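Local atomic coordinates of protein BCL9 homolog (Drosophila melanogaster, PDB entry 3ZPV), a protein that acts in Wnt signalling as a nuclear transcription coactivator, here represented by its short HD1 domain bound to a chain of another protein. Residues L[8-11]-L[12-16]; L[19-23]-L[24-28]. One frame throughout, in Å; residues are numbered along the deposited sequence.

Interactions 1 and 2 sit at the two ends of the same helix, 12-23, with their centres about 14 Å apart. Interaction 1 joins the strand 8-10 to the start of the helix and is partly buried. Interaction 2 joins the end of the helix to the loop before helix 30-35 and lies at the surface. At the start, a serine hydroxyl caps an amide N-H and a phenylalanine packs on the first turn. At the end, backbone carbonyls accept from several N-H groups of the following residues, and a glycine turns the chain. Both contacts reach helix 30-35 and the chain of another protein.

Interaction 1: residues L[8-11]-L[12-16]; sequences FVFS and TQLAN
Ser11 caps the first turn of the helix that starts at Thr12. Its OG accepts a hydrogen bond from Leu14 N at 3.1 Å. The bond is fairly straight, 166° at the hydrogen. OG stands between the backbone N and the carbonyl carbon of Ser11 (chi1 67°), which points it at the amide of Leu14. The serine is also held through its main chain: Ala15 N donates to Ser11 O at 2.9 Å. This is the first i to i+4 bond of the helix. With an alanine here, Leu14 N is likely to lose its capping partner.

Leu14 turns its CB toward the strand residues. That carbon lies beside the capping hydroxyl, 3.5 Å from Ser11 OG. CG swings out toward Phe10, with Leu14 CG 4.1 Å from Phe10 CD2. Beyond it, Leu14 CD2 touches the Val9 carbonyl oxygen. The Phe10 ring takes the backbone of Leu14 at its edge, with Phe10 CD2 4.0 Å from Leu14 C. The stem of the same residue meets the next helix position, Phe10 CB lying 4.0 Å from Ala15 CB.

The axes of strand 8-10 and of residues 12-16 stand at 103°. His34 of helix 30-35 lies edge-to-face with Phe10, and Leu14 packs on Tyr33 and His34. On the strand, residues 8 to 10 form a parallel beta ladder with a strand of the chain of another protein, so the sheet continues across the interface.

Interaction 2: residues L[19-23]-L[24-28]; sequences AESVL and SGQFQ
The Phe27 ring meets Ser21 at its edge. Phe27 CD2 lies 3.7 Å from Ser21 CB, which is close to the ring plane. The hydroxyl of Ser21 sits beside the same corner of the ring. The Phe27 side chain also touches Ala32 of helix 30-35. Phe27 has CG anti to its carbonyl carbon (chi1 -65°), and this brings CD2 round to the serine. The other flat group is the amide of Gln26. Its chain is extended beyond CG, and Gln26 OE1 lies 3.6 Å from Ser21 OG. At its root, Gln26 CB rests near the Ser21 carbonyl oxygen.

Three carbonyls of the last helical turns, those of Glu20, Ser21 and Val22, accept from the residues that follow. Ser24 N donates to Glu20 O at 2.8 Å. Ser24 OG adds a weak bond to the same oxygen, so Glu20 O has two donors from one residue. Gly25 N bonds to Val22 O at 3.1 Å. Phe27 N reaches back to Ser21 O at 3.3 Å. These last two donors stand well above the planes of their carbonyls.

Val22 lies against the far end of the loop. Its CA makes a CH-O contact with Phe27 O, 3.5 Å away. Both its methyl groups lie near that oxygen, and CG1 of Val22 also touches Gln28 O.

Gly25 is the first residue to leave helical angles, with phi 90°. A side chain at these angles would be jammed against the Ser24 carbonyl oxygen. The arrangement is a helix C-terminus ended by a glycine of positive phi, with the following loop folded back across the last turn to lead into helix 30-35.

Interaction 1: residues L[8-11]-L[12-16]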
# COMPACT_ATOMS: atom_id res chain seq x y z
N PHE L 8 7.51 4.86 -5.56
CA PHE L 8 6.97 5.85 -4.68
C PHE L 8 6.32 5.12 -3.54
O PHE L 8 5.43 4.25 -3.75
CB PHE L 8 5.99 6.73 -5.42
CG PHE L 8 6.60 7.45 -6.57
CD1 PHE L 8 6.74 6.82 -7.80
CD2 PHE L 8 7.05 8.76 -6.43
CE1 PHE L 8 7.29 7.49 -8.89
CE2 PHE L 8 7.61 9.43 -7.52
CZ PHE L 8 7.72 8.80 -8.75
N VAL L 9 6.75 5.47 -2.32
CA VAL L 9 6.33 4.75 -1.12
C VAL L 9 5.16 5.46 -0.45
O VAL L 9 5.20 6.65 -0.22
CB VAL L 9 7.47 4.64 -0.14
CG1 VAL L 9 7.03 3.95 1.14
CG2 VAL L 9 8.63 3.86 -0.75
N PHE L 10 4.11 4.71 -0.13
CA PHE L 10 2.92 5.27 0.48
C PHE L 10 2.67 4.58 1.79
O PHE L 10 2.57 3.34 1.85
CB PHE L 10 1.67 5.00 -0.38
CG PHE L 10 1.63 5.77 -1.67
CD1 PHE L 10 2.34 5.33 -2.78
CD2 PHE L 10 0.84 6.90 -1.79
CE1 PHE L 10 2.29 6.03 -3.97
CE2 PHE L 10 0.78 7.59 -2.98
CZ PHE L 10 1.51 7.17 -4.07
N SER L 11 2.49 5.37 2.85
CA SER L 11 1.90 4.84 4.09
C SER L 11 0.41 4.66 3.86
O SER L 11 -0.13 5.09 2.84
CB SER L 11 2.15 5.80 5.21
OG SER L 11 1.43 6.99 4.99
N THR L 12 -0.27 3.98 4.76
CA THR L 12 -1.71 3.83 4.66
C THR L 12 -2.38 5.19 4.56
O THR L 12 -3.25 5.41 3.72
CB THR L 12 -2.29 3.08 5.87
OG1 THR L 12 -1.82 1.73 5.85
CG2 THR L 12 -3.85 3.10 5.87
N GLN L 13 -1.95 6.10 5.41
CA GLN L 13 -2.55 7.44 5.46
C GLN L 13 -2.38 8.14 4.12
O GLN L 13 -3.33 8.70 3.56
CB GLN L 13 -1.91 8.24 6.58
CG GLN L 13 -2.59 9.55 6.97
CD GLN L 13 -1.61 10.37 7.84
OE1 GLN L 13 -1.19 9.77 8.78
NE2 GLN L 13 -1.18 11.63 7.54
N LEU L 14 -1.16 8.12 3.62
CA LEU L 14 -0.85 8.78 2.35
C LEU L 14 -1.61 8.12 1.17
O LEU L 14 -2.12 8.82 0.30
CB LEU L 14 0.65 8.75 2.12
CG LEU L 14 1.18 9.77 1.10
CD1 LEU L 14 0.93 11.18 1.59
CD2 LEU L 14 2.67 9.54 0.86
N ALA L 15 -1.73 6.80 1.17
CA ALA L 15 -2.47 6.14 0.11
C ALA L 15 -3.96 6.50 0.16
O ALA L 15 -4.59 6.69 -0.88
CB ALA L 15 -2.29 4.62 0.19
N ASN L 16 -4.51 6.55 1.37
CA ASN L 16 -5.90 6.93 1.57
C ASN L 16 -6.18 8.35 1.09
O ASN L 16 -7.17 8.59 0.39
CB ASN L 16 -6.31 6.75 3.04
CG ASN L 16 -6.66 5.31 3.38
OD1 ASN L 16 -6.92 4.48 2.49
ND2 ASN L 16 -6.65 5.00 4.65

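Interaction 2: residues L[19-23]-L[24-28]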
# COMPACT_ATOMS: atom_id res chain seq x y z
N ALA L 19 -5.90 8.55 -2.80
CA ALA L 19 -7.05 7.98 -3.48
C ALA L 19 -8.25 8.93 -3.45
O ALA L 19 -9.00 9.01 -4.41
CB ALA L 19 -7.43 6.64 -2.85
N GLU L 20 -8.43 9.63 -2.33
CA GLU L 20 -9.43 10.71 -2.22
C GLU L 20 -9.21 11.78 -3.28
O GLU L 20 -10.14 12.14 -3.98
CB GLU L 20 -9.35 11.39 -0.85
CG GLU L 20 -10.16 10.78 0.27
CD GLU L 20 -10.47 11.90 1.32
OE1 GLU L 20 -11.18 12.81 1.01
OE2 GLU L 20 -9.88 12.01 2.45
N SER L 21 -7.97 12.24 -3.39
CA SER L 21 -7.54 13.15 -4.46
C SER L 21 -7.90 12.73 -5.88
O SER L 21 -8.18 13.57 -6.72
CB SER L 21 -6.03 13.28 -4.46
OG SER L 21 -5.66 14.24 -3.53
N VAL L 22 -7.79 11.44 -6.17
CA VAL L 22 -8.07 10.96 -7.51
C VAL L 22 -9.57 10.91 -7.74
O VAL L 22 -10.04 11.27 -8.82
CB VAL L 22 -7.38 9.61 -7.77
CG1 VAL L 22 -7.85 8.97 -9.07
CG2 VAL L 22 -5.88 9.81 -7.76
N LEU L 23 -10.31 10.45 -6.75
CA LEU L 23 -11.77 10.40 -6.83
C LEU L 23 -12.39 11.79 -6.87
O LEU L 23 -13.42 11.98 -7.52
CB LEU L 23 -12.32 9.58 -5.66
CG LEU L 23 -11.96 8.08 -5.63
CD1 LEU L 23 -12.38 7.44 -4.31
CD2 LEU L 23 -12.56 7.32 -6.80
N SER L 24 -11.77 12.75 -6.20
CA SER L 24 -12.12 14.18 -6.31
C SER L 24 -11.97 14.77 -7.70
O SER L 24 -12.56 15.79 -8.00
CB SER L 24 -11.17 15.02 -5.46
OG SER L 24 -11.58 15.04 -4.12
N GLY L 25 -11.10 14.18 -8.51
CA GLY L 25 -10.71 14.75 -9.79
C GLY L 25 -9.50 15.66 -9.69
O GLY L 25 -8.98 16.08 -10.74
N GLN L 26 -9.00 15.95 -8.49
CA GLN L 26 -7.81 16.79 -8.36
C GLN L 26 -6.54 16.25 -9.07
O GLN L 26 -5.75 17.02 -9.60
CB GLN L 26 -7.40 16.94 -6.90
CG GLN L 26 -8.39 17.55 -5.93
CD GLN L 26 -7.78 17.77 -4.53
OE1 GLN L 26 -6.57 17.61 -4.34
NE2 GLN L 26 -8.60 18.16 -3.56
N PHE L 27 -6.34 14.94 -9.03
CA PHE L 27 -5.21 14.31 -9.71
C PHE L 27 -5.67 13.07 -10.49
O PHE L 27 -6.78 12.58 -10.28
CB PHE L 27 -4.16 13.90 -8.71
CG PHE L 27 -3.52 15.05 -7.99
CD1 PHE L 27 -2.50 15.78 -8.59
CD2 PHE L 27 -3.90 15.38 -6.70
CE1 PHE L 27 -1.89 16.83 -7.92
CE2 PHE L 27 -3.30 16.43 -6.03
CZ PHE L 27 -2.29 17.15 -6.64
N GLN L 28 -4.84 12.62 -11.42
CA GLN L 28 -5.19 11.49 -12.29
C GLN L 28 -4.77 10.17 -11.66
O GLN L 28 -5.44 9.15 -11.83
CB GLN L 28 -4.51 11.62 -13.64
CG GLN L 28 -5.26 12.43 -14.67
CD GLN L 28 -4.73 12.20 -16.08
OE1 GLN L 28 -5.54 11.92 -16.93
NE2 GLN L 28 -3.40 12.25 -16.32